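Local coordinates for Thiol:disulfide interchange protein DsbC (Haemophilus influenzae, PDB 1T3B) that probably shuffles and transfers disulfide bonds in periplasmic proteins, as a homodimeric thioredoxin-family isomerase with a redox-active cysteine pair, at residues Glu86-Thr91 / Arg204-Thr209; His105-Glu110 / Leu197-Leu202; Ile79-Lys84 / Phe147-Ala152; Leu121-Ala126 / Arg180-Ile185. One frame throughout, in Å; residues are numbered along the deposited sequence.

Interaction 1. Residues Glu86-Thr91 / Arg204-Thr209; sequences EKHVVT and RALEET
Leu206, on the C-terminal helix 199-208 of the thioredoxin-like domain, packs against Val90 and the His88 ring on strand 88-94 of the central sheet. Strand 88-91 and helix 204-208 run at 114° to each other, their axes 10.4 Å apart at closest approach, so the helix lies across the strand's early part and meets side chains two residues apart on one strand face. The tight part is apolar and buried: Val90 CG1 fits against both methyls of Leu206, 3.6 Å from CD2 and 3.7 Å from CD1. Beside it the packing turns aromatic. Leu206 CB stands over the middle of the His88 ring in a CH-pi contact, 4.2 Å from its centroid and 12° off the ring normal, while CD1 of the same leucine covers His88 CG at 3.9 Å. The opposite ring face carries Lys87 CB, offset toward the rim, so the imidazole is sandwiched between aliphatic carbons. Ile116 of the adjoining strand 116-122 touches both His88 and Leu206 and extends the apolar patch. Toward solvent the contact is looser. Exposed Glu207 lays CG 3.8 Å from His88 NE2, and its chain runs on extended from there to a carboxylate turned 67° from the ring plane. Its OE2 lies in that plane at the edge, 4.0 Å from His88 NE2, and no hydrogen bond forms.

Interaction 2. Residues His105-Glu110 / Leu197-Leu202; sequences HQQLKE and LKPADL
Pro199 presents its ring to Gln107 and Glu110 in a small surface contact between the starts of two helices. The side-chain amide oxygen of Gln107 does the closest touching: OE1 lies 3.0 Å from Pro199 CD and 3.3 Å from Pro199 CG, and the two side chains cross at about a right angle. Farther along the ring, Glu110 CB rests 3.5 Å from Pro199 CG and 3.9 Å from Pro199 CB. The glutamate touches with its root alone, because its chain bends at CG (chi2 68°) and carries the carboxylate away from the proline. No hydrogen bond spans the two segments; the amide of Gln107 is oriented from outside them, NE2 bonding to Tyr196 OH, which leaves OE1 facing the proline. Each helix also begins here. Gln107 occupies the N-cap position before helix 108-113 and Lys198 the one before helix 199-208, whose first turn is closed by the bond from Leu202 N to Lys198 O at 2.8 Å. Behind the contact, Tyr111 packs on Pro199 and Leu202, and its hydroxyl hydrogen-bonds to Leu197 O, tying helix 108-113 to the residues leading into the last helix. The arrangement belongs to the thioredoxin-like domain, where the C-terminal helix starts beside the second part of the broken helical segment that begins at the CxxC motif.

Interaction 3. Residues Ile79-Lys84 / Phe147-Ala152; sequences IVYPAK and FALNEA
The Tyr81 ring meets helix 145-153 with its edge, where Leu149 CD2 lies in the ring plane and Asn150 OD1 near it; the ring and the Asn150 amide are clearly inclined to each other. The contact joins strand 79-81, at one edge of the thioredoxin-like domain's central sheet within this chain, to a helix that probably belongs to the helical insertion of DsbC-type thioredoxin folds. Strand and helix axes run at 82°, nearly perpendicular, and come within 9.9 Å of each other. Two neighbouring aromatic rings, those of His105 and Tyr120, stand steeply to Tyr81. On the strand, Ile79 and Tyr81 both direct their side chains at the helix, and Leu149 is the residue they share. Its CD2 touches Ile79 CG2 at 3.9 Å and Tyr81 CE2 at 4.0 Å, making an apolar layer that Ile139 and Trp140 of helix 131-141 continue. Leu149 reaches them because its CG stands opposite the backbone N across the CA-CB bond, which directs the branch at the strand. The polar link lies beside this layer. Tyr81 OH donates a hydrogen bond to Asn150 OD1 at 2.7 Å, and His105 NE2 of helix 99-105 probably supplies a second hydrogen bond to the same phenol oxygen, which also lies 3.4 Å from Leu149 CD2. The Asn150 bond is short but not ideally aimed: the C=O...donor angle at OD1 is 124°, and the Tyr81 hydroxyl stands 51° out of the carbonyl plane.

Interaction 4. Residues Leu121-Ala126 / Arg180-Ile185; sequences LAFPRA and RGTPSI
Backbone runs of the two loops pass at 7.7 Å between the CA atoms of Phe123 and Thr182 and 7.3 Å between those of Arg125 and Gly181, and the Thr182-Pro183 peptide bond is cis. No hydrogen bond crosses the contact, so Thr182 joins the loops by packing alone, dividing its two branches between two partners. Its methyl goes to the aromatic: CG2 lies 3.6 Å from Phe123 CD2 and 3.9 Å from Phe123 CB, approaching the ring obliquely. Its hydroxyl goes to the arginine: OG1 lies over one face of the Arg125 guanidinium and 3.4 Å from Arg125 CD. Arg125 NH1 is equally near that oxygen, but the angle is too poor for a hydrogen bond. With chi1 at 53°, OG1 sits between the backbone N and the carbonyl carbon, and CG2 is thereby left to face the phenylalanine. Arg125 bends at chi3 (-56°), which turns a face of the guanidinium to the Thr182 hydroxyl. Just after the cis bond, Ser184 OG donates to Gly181 O at 2.6 Å and ties the loop back on itself. Thr182 followed by cis-Pro183 marks the cis-Pro loop of the thioredoxin family, which lies beside the redox-active cysteines: Thr182 and Pro183 touch Cys101 of helix 99-105, and Arg125 touches Cys98. Around it, Phe123 stacks on Tyr171 of helix 166-177, while the backbones of Phe123 and Ser184 both bond to strand 88-94, Phe123 with Met94 and Ser184 with Phe93.

All four contacts belong to the thioredoxin-like domain, and interaction 4 lies at the redox-active Cys98-Cys101 disulfide. Interactions 1 and 2 share helix 199-208, their centres about 12 Å apart, and meet where Ala205 CB lies 4.3 Å from Leu197 CD1. His105 bridges interactions 2 and 3, whose centres are about 14 Å apart, and Leu108 CG adds a packing contact 3.9 Å from Tyr81 CG. Interactions 1 and 4 meet inside the sheet: Thr91 CG2 is 3.4 Å from Leu121 CD1, and Val90 CB is 3.6 Å from Ile185 CG2. Interactions 3 and 4 do not touch, yet neighbouring strands 79-81 and 116-122 connect them.

Interaction 1. Residues Glu86-Thr91 / Arg204-Thr209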
loop_
_atom_site.group_PDB
_atom_site.type_symbol
_atom_site.label_atom_id
_atom_site.label_comp_id
_atom_site.label_asym_id
_atom_site.label_seq_id
_atom_site.Cartn_x
_atom_site.Cartn_y
_atom_site.Cartn_z
ATOM N N GLU A 86 -38.658 5.363 -6.870
ATOM C CA GLU A 86 -37.476 4.675 -6.409
ATOM C C GLU A 86 -37.384 4.281 -4.952
ATOM O O GLU A 86 -37.840 4.998 -4.055
ATOM C CB GLU A 86 -36.247 5.524 -6.749
ATOM C CG GLU A 86 -36.320 6.919 -6.174
ATOM C CD GLU A 86 -35.116 7.760 -6.513
ATOM O OE1 GLU A 86 -34.838 7.952 -7.716
ATOM O OE2 GLU A 86 -34.448 8.236 -5.573
ATOM N N LYS A 87 -36.749 3.127 -4.762
ATOM C CA LYS A 87 -36.460 2.544 -3.466
ATOM C C LYS A 87 -34.939 2.384 -3.492
ATOM O O LYS A 87 -34.297 2.193 -2.456
ATOM C CB LYS A 87 -37.152 1.190 -3.329
ATOM C CG LYS A 87 -38.659 1.326 -3.264
ATOM C CD LYS A 87 -39.389 0.016 -3.526
ATOM C CE LYS A 87 -40.860 0.300 -3.837
ATOM N NZ LYS A 87 -41.000 1.309 -4.932
ATOM N N HIS A 88 -34.372 2.485 -4.697
ATOM C CA HIS A 88 -32.927 2.362 -4.908
ATOM C C HIS A 88 -32.435 3.277 -6.034
ATOM O O HIS A 88 -33.185 3.608 -6.950
ATOM C CB HIS A 88 -32.576 0.914 -5.229
ATOM C CG HIS A 88 -33.067 -0.061 -4.207
ATOM N ND1 HIS A 88 -32.703 0.005 -2.878
ATOM C CD2 HIS A 88 -33.913 -1.115 -4.316
ATOM C CE1 HIS A 88 -33.305 -0.967 -2.213
ATOM N NE2 HIS A 88 -34.044 -1.660 -3.062
ATOM N N VAL A 89 -31.171 3.677 -5.957
ATOM C CA VAL A 89 -30.573 4.567 -6.949
ATOM C C VAL A 89 -29.140 4.119 -7.214
ATOM O O VAL A 89 -28.206 4.611 -6.578
ATOM C CB VAL A 89 -30.534 6.023 -6.429
ATOM C CG1 VAL A 89 -29.914 6.945 -7.460
ATOM C CG2 VAL A 89 -31.927 6.482 -6.091
ATOM N N VAL A 90 -28.957 3.201 -8.157
ATOM C CA VAL A 90 -27.623 2.705 -8.460
ATOM C C VAL A 90 -26.995 3.281 -9.728
ATOM O O VAL A 90 -27.668 3.452 -10.734
ATOM C CB VAL A 90 -27.646 1.176 -8.564
ATOM C CG1 VAL A 90 -28.337 0.606 -7.343
ATOM C CG2 VAL A 90 -28.359 0.739 -9.843
ATOM N N THR A 91 -25.701 3.587 -9.657
ATOM C CA THR A 91 -24.947 4.113 -10.790
ATOM C C THR A 91 -24.193 2.959 -11.451
ATOM O O THR A 91 -23.455 2.230 -10.796
ATOM C CB THR A 91 -23.929 5.157 -10.355
ATOM O OG1 THR A 91 -24.581 6.185 -9.605
ATOM C CG2 THR A 91 -23.282 5.782 -11.572
ATOM N N ARG A 204 -32.080 -7.672 -4.085
ATOM C CA ARG A 204 -31.594 -8.280 -2.850
ATOM C C ARG A 204 -30.245 -7.684 -2.474
ATOM O O ARG A 204 -30.105 -7.052 -1.429
ATOM C CB ARG A 204 -31.443 -9.783 -3.020
ATOM C CG ARG A 204 -32.747 -10.519 -3.210
ATOM C CD ARG A 204 -32.457 -11.930 -3.658
ATOM N NE ARG A 204 -33.079 -12.239 -4.941
ATOM C CZ ARG A 204 -32.550 -13.074 -5.834
ATOM N NH1 ARG A 204 -31.389 -13.666 -5.579
ATOM N NH2 ARG A 204 -33.184 -13.334 -6.973
ATOM N N ALA A 205 -29.256 -7.888 -3.336
ATOM C CA ALA A 205 -27.913 -7.371 -3.106
ATOM C C ALA A 205 -27.935 -5.984 -2.464
ATOM O O ALA A 205 -27.087 -5.651 -1.631
ATOM C CB ALA A 205 -27.154 -7.324 -4.425
ATOM N N LEU A 206 -28.913 -5.180 -2.865
ATOM C CA LEU A 206 -29.071 -3.827 -2.348
ATOM C C LEU A 206 -29.761 -3.829 -0.985
ATOM O O LEU A 206 -29.327 -3.141 -0.056
ATOM C CB LEU A 206 -29.890 -2.987 -3.335
ATOM C CG LEU A 206 -29.186 -2.282 -4.503
ATOM C CD1 LEU A 206 -30.144 -2.165 -5.685
ATOM C CD2 LEU A 206 -28.687 -0.902 -4.050
ATOM N N GLU A 207 -30.837 -4.606 -0.873
ATOM C CA GLU A 207 -31.594 -4.687 0.372
ATOM C C GLU A 207 -30.793 -5.364 1.489
ATOM O O GLU A 207 -30.779 -4.874 2.623
ATOM C CB GLU A 207 -32.917 -5.427 0.131
ATOM C CG GLU A 207 -33.732 -4.828 -1.014
ATOM C CD GLU A 207 -35.126 -5.420 -1.143
ATOM O OE1 GLU A 207 -35.277 -6.650 -0.980
ATOM O OE2 GLU A 207 -36.069 -4.653 -1.431
ATOM N N GLU A 208 -30.126 -6.475 1.169
ATOM C CA GLU A 208 -29.322 -7.196 2.157
ATOM C C GLU A 208 -28.320 -6.253 2.819
ATOM O O GLU A 208 -28.311 -6.084 4.044
ATOM C CB GLU A 208 -28.561 -8.359 1.505
ATOM C CG GLU A 208 -29.405 -9.263 0.612
ATOM C CD GLU A 208 -30.765 -9.627 1.209
ATOM O OE1 GLU A 208 -31.589 -8.713 1.466
ATOM O OE2 GLU A 208 -31.013 -10.837 1.407
ATOM N N THR A 209 -27.470 -5.640 2.005
ATOM C CA THR A 209 -26.484 -4.717 2.537
ATOM C C THR A 209 -27.113 -3.342 2.740
ATOM O O THR A 209 -27.361 -2.613 1.771
ATOM C CB THR A 209 -25.256 -4.591 1.596
ATOM O OG1 THR A 209 -25.676 -4.148 0.295
ATOM C CG2 THR A 209 -24.541 -5.939 1.477
#

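Interaction 2. Residues His105-Glu110 / Leu197-Leu202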
loop_
_atom_site.group_PDB
_atom_site.type_symbol
_atom_site.label_atom_id
_atom_site.label_comp_id
_atom_site.label_asym_id
_atom_site.label_seq_id
_atom_site.Cartn_x
_atom_site.Cartn_y
_atom_site.Cartn_z
ATOM N N HIS A 105 -29.454 -3.194 -20.043
ATOM C CA HIS A 105 -30.226 -2.101 -20.604
ATOM C C HIS A 105 -31.611 -2.547 -21.071
ATOM O O HIS A 105 -32.600 -1.834 -20.884
ATOM C CB HIS A 105 -29.457 -1.481 -21.766
ATOM C CG HIS A 105 -29.944 -0.120 -22.149
ATOM N ND1 HIS A 105 -31.135 0.089 -22.810
ATOM C CD2 HIS A 105 -29.415 1.107 -21.932
ATOM C CE1 HIS A 105 -31.317 1.383 -22.984
ATOM N NE2 HIS A 105 -30.287 2.023 -22.460
ATOM N N GLN A 106 -31.685 -3.727 -21.674
ATOM C CA GLN A 106 -32.960 -4.237 -22.150
ATOM C C GLN A 106 -33.929 -4.497 -21.017
ATOM O O GLN A 106 -35.050 -4.917 -21.251
ATOM C CB GLN A 106 -32.764 -5.533 -22.924
ATOM C CG GLN A 106 -32.095 -5.359 -24.263
ATOM C CD GLN A 106 -32.099 -6.636 -25.075
ATOM O OE1 GLN A 106 -31.507 -7.634 -24.679
ATOM N NE2 GLN A 106 -32.775 -6.610 -26.216
ATOM N N GLN A 107 -33.505 -4.239 -19.790
ATOM C CA GLN A 107 -34.361 -4.493 -18.645
ATOM C C GLN A 107 -34.548 -3.307 -17.726
ATOM O O GLN A 107 -34.884 -3.477 -16.553
ATOM C CB GLN A 107 -33.800 -5.663 -17.848
ATOM C CG GLN A 107 -33.632 -6.909 -18.694
ATOM C CD GLN A 107 -32.870 -8.000 -17.998
ATOM O OE1 GLN A 107 -33.214 -8.386 -16.892
ATOM N NE2 GLN A 107 -31.834 -8.511 -18.647
ATOM N N LEU A 108 -34.337 -2.106 -18.249
ATOM C CA LEU A 108 -34.518 -0.923 -17.429
ATOM C C LEU A 108 -35.938 -0.937 -16.875
ATOM O O LEU A 108 -36.167 -0.570 -15.721
ATOM C CB LEU A 108 -34.294 0.358 -18.246
ATOM C CG LEU A 108 -32.890 0.932 -18.437
ATOM C CD1 LEU A 108 -32.086 0.738 -17.176
ATOM C CD2 LEU A 108 -32.212 0.272 -19.582
ATOM N N LYS A 109 -36.892 -1.364 -17.702
ATOM C CA LYS A 109 -38.289 -1.426 -17.274
ATOM C C LYS A 109 -38.405 -2.272 -16.006
ATOM O O LYS A 109 -39.067 -1.866 -15.056
ATOM C CB LYS A 109 -39.171 -2.004 -18.385
ATOM N N GLU A 110 -37.748 -3.435 -16.000
ATOM C CA GLU A 110 -37.750 -4.328 -14.848
ATOM C C GLU A 110 -37.052 -3.682 -13.656
ATOM O O GLU A 110 -37.615 -3.629 -12.572
ATOM C CB GLU A 110 -37.062 -5.649 -15.181
ATOM C CG GLU A 110 -37.861 -6.595 -16.069
ATOM C CD GLU A 110 -38.035 -6.081 -17.484
ATOM O OE1 GLU A 110 -38.684 -5.025 -17.657
ATOM O OE2 GLU A 110 -37.525 -6.737 -18.425
ATOM N N LEU A 197 -26.001 -8.137 -12.929
ATOM C CA LEU A 197 -26.925 -8.673 -11.941
ATOM C C LEU A 197 -28.325 -8.405 -12.451
ATOM O O LEU A 197 -28.707 -7.247 -12.606
ATOM C CB LEU A 197 -26.754 -7.979 -10.584
ATOM C CG LEU A 197 -25.651 -8.441 -9.626
ATOM C CD1 LEU A 197 -25.630 -7.544 -8.407
ATOM C CD2 LEU A 197 -25.892 -9.861 -9.216
ATOM N N LYS A 198 -29.077 -9.473 -12.719
ATOM C CA LYS A 198 -30.449 -9.348 -13.199
ATOM C C LYS A 198 -31.270 -8.508 -12.217
ATOM O O LYS A 198 -30.874 -8.320 -11.064
ATOM C CB LYS A 198 -31.060 -10.742 -13.412
ATOM C CG LYS A 198 -30.894 -11.711 -12.248
ATOM C CD LYS A 198 -31.081 -13.173 -12.672
ATOM C CE LYS A 198 -32.512 -13.473 -13.105
ATOM N NZ LYS A 198 -32.670 -14.873 -13.606
ATOM N N PRO A 199 -32.415 -7.973 -12.667
ATOM C CA PRO A 199 -33.260 -7.148 -11.800
ATOM C C PRO A 199 -33.362 -7.685 -10.370
ATOM O O PRO A 199 -32.739 -7.142 -9.456
ATOM C CB PRO A 199 -34.604 -7.154 -12.524
ATOM C CG PRO A 199 -34.207 -7.237 -13.944
ATOM C CD PRO A 199 -33.104 -8.268 -13.932
ATOM N N ALA A 200 -34.138 -8.753 -10.185
ATOM C CA ALA A 200 -34.325 -9.362 -8.870
ATOM C C ALA A 200 -33.041 -9.363 -8.044
ATOM O O ALA A 200 -32.952 -8.686 -7.015
ATOM C CB ALA A 200 -34.836 -10.783 -9.028
ATOM N N ASP A 201 -32.049 -10.121 -8.508
ATOM C CA ASP A 201 -30.768 -10.227 -7.817
ATOM C C ASP A 201 -30.221 -8.857 -7.429
ATOM O O ASP A 201 -29.758 -8.669 -6.302
ATOM C CB ASP A 201 -29.757 -10.970 -8.693
ATOM C CG ASP A 201 -30.214 -12.365 -9.047
ATOM O OD1 ASP A 201 -31.314 -12.513 -9.619
ATOM O OD2 ASP A 201 -29.475 -13.323 -8.754
ATOM N N LEU A 202 -30.277 -7.894 -8.346
ATOM C CA LEU A 202 -29.772 -6.567 -8.037
ATOM C C LEU A 202 -30.515 -5.980 -6.839
ATOM O O LEU A 202 -29.942 -5.230 -6.052
ATOM C CB LEU A 202 -29.916 -5.636 -9.245
ATOM C CG LEU A 202 -29.575 -4.167 -8.959
ATOM C CD1 LEU A 202 -28.155 -4.043 -8.440
ATOM C CD2 LEU A 202 -29.737 -3.344 -10.216
#

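Interaction 3. Residues Ile79-Lys84 / Phe147-Ala152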
loop_
_atom_site.group_PDB
_atom_site.type_symbol
_atom_site.label_atom_id
_atom_site.label_comp_id
_atom_site.label_asym_id
_atom_site.label_seq_id
_atom_site.Cartn_x
_atom_site.Cartn_y
_atom_site.Cartn_z
ATOM N N ILE A 79 -26.750 9.400 -17.490
ATOM C CA ILE A 79 -27.909 9.200 -18.336
ATOM C C ILE A 79 -28.907 8.406 -17.500
ATOM O O ILE A 79 -28.858 7.190 -17.456
ATOM C CB ILE A 79 -27.519 8.449 -19.610
ATOM C CG1 ILE A 79 -26.414 9.233 -20.331
ATOM C CG2 ILE A 79 -28.744 8.280 -20.496
ATOM C CD1 ILE A 79 -26.142 8.807 -21.759
ATOM N N VAL A 80 -29.811 9.121 -16.836
ATOM C CA VAL A 80 -30.791 8.527 -15.932
ATOM C C VAL A 80 -32.058 7.915 -16.517
ATOM O O VAL A 80 -32.612 8.404 -17.490
ATOM C CB VAL A 80 -31.227 9.559 -14.870
ATOM C CG1 VAL A 80 -31.894 8.869 -13.701
ATOM C CG2 VAL A 80 -30.040 10.363 -14.421
ATOM N N TYR A 81 -32.511 6.847 -15.873
ATOM C CA TYR A 81 -33.715 6.121 -16.234
ATOM C C TYR A 81 -34.467 5.905 -14.914
ATOM O O TYR A 81 -34.516 4.786 -14.412
ATOM C CB TYR A 81 -33.354 4.758 -16.837
ATOM C CG TYR A 81 -32.736 4.819 -18.209
ATOM C CD1 TYR A 81 -33.526 4.762 -19.347
ATOM C CD2 TYR A 81 -31.366 4.949 -18.372
ATOM C CE1 TYR A 81 -32.970 4.833 -20.608
ATOM C CE2 TYR A 81 -30.801 5.021 -19.630
ATOM C CZ TYR A 81 -31.609 4.963 -20.745
ATOM O OH TYR A 81 -31.055 5.035 -22.002
ATOM N N PRO A 82 -35.074 6.966 -14.351
ATOM C CA PRO A 82 -35.824 6.935 -13.087
ATOM C C PRO A 82 -36.901 5.864 -13.037
ATOM O O PRO A 82 -37.323 5.359 -14.072
ATOM C CB PRO A 82 -36.428 8.335 -13.004
ATOM C CG PRO A 82 -35.546 9.170 -13.898
ATOM C CD PRO A 82 -35.301 8.245 -15.044
ATOM N N ALA A 83 -37.353 5.523 -11.836
ATOM C CA ALA A 83 -38.398 4.516 -11.687
ATOM C C ALA A 83 -39.640 5.163 -11.091
ATOM O O ALA A 83 -39.512 6.115 -10.316
ATOM C CB ALA A 83 -37.917 3.393 -10.789
ATOM N N LYS A 84 -40.825 4.654 -11.456
ATOM C CA LYS A 84 -42.108 5.175 -10.948
ATOM C C LYS A 84 -41.763 5.966 -9.700
ATOM O O LYS A 84 -41.842 7.198 -9.688
ATOM C CB LYS A 84 -43.041 4.024 -10.606
ATOM N N PHE A 147 -32.079 9.387 -25.610
ATOM C CA PHE A 147 -32.414 9.017 -26.971
ATOM C C PHE A 147 -31.163 8.522 -27.648
ATOM O O PHE A 147 -31.170 7.480 -28.293
ATOM C CB PHE A 147 -32.968 10.218 -27.744
ATOM C CG PHE A 147 -33.439 9.887 -29.129
ATOM C CD1 PHE A 147 -34.757 9.504 -29.354
ATOM C CD2 PHE A 147 -32.562 9.953 -30.207
ATOM C CE1 PHE A 147 -35.195 9.192 -30.638
ATOM C CE2 PHE A 147 -32.983 9.643 -31.494
ATOM C CZ PHE A 147 -34.300 9.262 -31.714
ATOM N N ALA A 148 -30.085 9.278 -27.495
ATOM C CA ALA A 148 -28.813 8.925 -28.102
ATOM C C ALA A 148 -28.365 7.538 -27.683
ATOM O O ALA A 148 -27.952 6.738 -28.521
ATOM C CB ALA A 148 -27.764 9.937 -27.722
ATOM N N LEU A 149 -28.458 7.270 -26.382
ATOM C CA LEU A 149 -28.067 5.987 -25.819
ATOM C C LEU A 149 -29.045 4.893 -26.195
ATOM O O LEU A 149 -28.630 3.803 -26.582
ATOM C CB LEU A 149 -27.960 6.062 -24.286
ATOM C CG LEU A 149 -27.590 4.741 -23.581
ATOM C CD1 LEU A 149 -26.188 4.354 -24.029
ATOM C CD2 LEU A 149 -27.666 4.867 -22.052
ATOM N N ASN A 150 -30.339 5.172 -26.071
ATOM C CA ASN A 150 -31.324 4.165 -26.423
ATOM C C ASN A 150 -31.064 3.683 -27.841
ATOM O O ASN A 150 -31.125 2.481 -28.115
ATOM C CB ASN A 150 -32.750 4.706 -26.293
ATOM C CG ASN A 150 -33.211 4.800 -24.847
ATOM O OD1 ASN A 150 -32.712 4.098 -23.968
ATOM N ND2 ASN A 150 -34.181 5.659 -24.598
ATOM N N GLU A 151 -30.736 4.622 -28.727
ATOM C CA GLU A 151 -30.450 4.302 -30.122
ATOM C C GLU A 151 -29.128 3.577 -30.335
ATOM O O GLU A 151 -29.028 2.691 -31.173
ATOM C CB GLU A 151 -30.503 5.570 -30.963
ATOM C CG GLU A 151 -31.931 6.042 -31.199
ATOM C CD GLU A 151 -32.718 5.096 -32.097
ATOM O OE1 GLU A 151 -32.397 5.014 -33.302
ATOM O OE2 GLU A 151 -33.656 4.432 -31.600
ATOM N N ALA A 152 -28.105 3.957 -29.586
ATOM C CA ALA A 152 -26.822 3.285 -29.693
ATOM C C ALA A 152 -27.012 1.815 -29.321
ATOM O O ALA A 152 -26.412 0.914 -29.918
ATOM C CB ALA A 152 -25.819 3.923 -28.756
#

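Interaction 4. Residues Leu121-Ala126 / Arg180-Ile185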
loop_
_atom_site.group_PDB
_atom_site.type_symbol
_atom_site.label_atom_id
_atom_site.label_comp_id
_atom_site.label_asym_id
_atom_site.label_seq_id
_atom_site.Cartn_x
_atom_site.Cartn_y
_atom_site.Cartn_z
ATOM N N LEU A 121 -22.932 6.011 -16.280
ATOM C CA LEU A 121 -21.686 6.737 -16.364
ATOM C C LEU A 121 -21.000 5.947 -17.466
ATOM O O LEU A 121 -21.294 4.774 -17.657
ATOM C CB LEU A 121 -20.904 6.617 -15.061
ATOM C CG LEU A 121 -21.332 7.610 -13.992
ATOM C CD1 LEU A 121 -20.575 7.382 -12.729
ATOM C CD2 LEU A 121 -21.068 9.006 -14.506
ATOM N N ALA A 122 -20.094 6.573 -18.197
ATOM C CA ALA A 122 -19.431 5.863 -19.270
ATOM C C ALA A 122 -18.153 5.190 -18.812
ATOM O O ALA A 122 -17.454 5.666 -17.917
ATOM C CB ALA A 122 -19.123 6.809 -20.423
ATOM N N PHE A 123 -17.849 4.069 -19.442
ATOM C CA PHE A 123 -16.636 3.373 -19.124
ATOM C C PHE A 123 -16.083 2.708 -20.366
ATOM O O PHE A 123 -16.232 1.502 -20.543
ATOM C CB PHE A 123 -16.866 2.322 -18.042
ATOM C CG PHE A 123 -15.592 1.792 -17.453
ATOM C CD1 PHE A 123 -14.915 2.505 -16.465
ATOM C CD2 PHE A 123 -15.023 0.619 -17.939
ATOM C CE1 PHE A 123 -13.698 2.061 -15.976
ATOM C CE2 PHE A 123 -13.800 0.168 -17.455
ATOM C CZ PHE A 123 -13.140 0.893 -16.474
ATOM N N PRO A 124 -15.475 3.493 -21.270
ATOM C CA PRO A 124 -14.910 2.894 -22.486
ATOM C C PRO A 124 -13.649 2.080 -22.166
ATOM O O PRO A 124 -12.559 2.622 -21.947
ATOM C CB PRO A 124 -14.650 4.103 -23.392
ATOM C CG PRO A 124 -14.534 5.242 -22.450
ATOM C CD PRO A 124 -15.576 4.953 -21.407
ATOM N N ARG A 125 -13.830 0.764 -22.139
ATOM C CA ARG A 125 -12.774 -0.190 -21.813
ATOM C C ARG A 125 -11.522 -0.128 -22.686
ATOM O O ARG A 125 -10.415 -0.005 -22.165
ATOM C CB ARG A 125 -13.358 -1.608 -21.824
ATOM C CG ARG A 125 -14.406 -1.831 -20.748
ATOM C CD ARG A 125 -15.118 -3.161 -20.918
ATOM N NE ARG A 125 -15.737 -3.299 -22.232
ATOM C CZ ARG A 125 -16.482 -4.335 -22.599
ATOM N NH1 ARG A 125 -16.702 -5.320 -21.745
ATOM N NH2 ARG A 125 -16.996 -4.390 -23.821
ATOM N N ALA A 126 -11.695 -0.224 -24.005
ATOM C CA ALA A 126 -10.573 -0.175 -24.942
ATOM C C ALA A 126 -10.003 1.247 -25.033
ATOM O O ALA A 126 -9.756 1.773 -26.126
ATOM C CB ALA A 126 -11.026 -0.663 -26.329
ATOM N N ARG A 180 -13.255 -3.082 -13.271
ATOM C CA ARG A 180 -12.362 -3.867 -14.108
ATOM C C ARG A 180 -13.090 -4.526 -15.276
ATOM O O ARG A 180 -12.556 -5.387 -15.969
ATOM C CB ARG A 180 -11.661 -4.911 -13.238
ATOM C CG ARG A 180 -10.926 -4.289 -12.071
ATOM C CD ARG A 180 -10.320 -5.327 -11.165
ATOM N NE ARG A 180 -9.456 -6.258 -11.890
ATOM C CZ ARG A 180 -8.565 -7.063 -11.316
ATOM N NH1 ARG A 180 -8.404 -7.062 -9.998
ATOM N NH2 ARG A 180 -7.831 -7.869 -12.066
ATOM N N GLY A 181 -14.319 -4.099 -15.495
ATOM C CA GLY A 181 -15.111 -4.647 -16.580
ATOM C C GLY A 181 -16.489 -4.032 -16.502
ATOM O O GLY A 181 -16.767 -3.258 -15.585
ATOM N N THR A 182 -17.357 -4.372 -17.445
ATOM C CA THR A 182 -18.699 -3.813 -17.445
ATOM C C THR A 182 -19.762 -4.849 -17.760
ATOM O O THR A 182 -19.512 -5.819 -18.460
ATOM C CB THR A 182 -18.799 -2.636 -18.450
ATOM O OG1 THR A 182 -18.332 -3.060 -19.737
ATOM C CG2 THR A 182 -17.949 -1.460 -17.983
ATOM N N PRO A 183 -20.974 -4.650 -17.239
ATOM C CA PRO A 183 -21.359 -3.518 -16.399
ATOM C C PRO A 183 -20.836 -3.641 -14.978
ATOM O O PRO A 183 -20.426 -4.715 -14.543
ATOM C CB PRO A 183 -22.878 -3.570 -16.448
ATOM C CG PRO A 183 -23.135 -5.021 -16.505
ATOM C CD PRO A 183 -22.137 -5.505 -17.517
ATOM N N SER A 184 -20.855 -2.529 -14.255
ATOM C CA SER A 184 -20.418 -2.516 -12.870
ATOM C C SER A 184 -21.335 -1.543 -12.151
ATOM O O SER A 184 -21.323 -0.358 -12.447
ATOM C CB SER A 184 -18.957 -2.064 -12.759
ATOM O OG SER A 184 -18.078 -2.992 -13.373
ATOM N N ILE A 185 -22.131 -2.068 -11.221
ATOM C CA ILE A 185 -23.096 -1.303 -10.439
ATOM C C ILE A 185 -22.517 -0.753 -9.140
ATOM O O ILE A 185 -22.065 -1.509 -8.289
ATOM C CB ILE A 185 -24.294 -2.176 -10.037
ATOM C CG1 ILE A 185 -25.020 -2.729 -11.265
ATOM C CG2 ILE A 185 -25.217 -1.378 -9.170
ATOM C CD1 ILE A 185 -24.516 -4.059 -11.759
#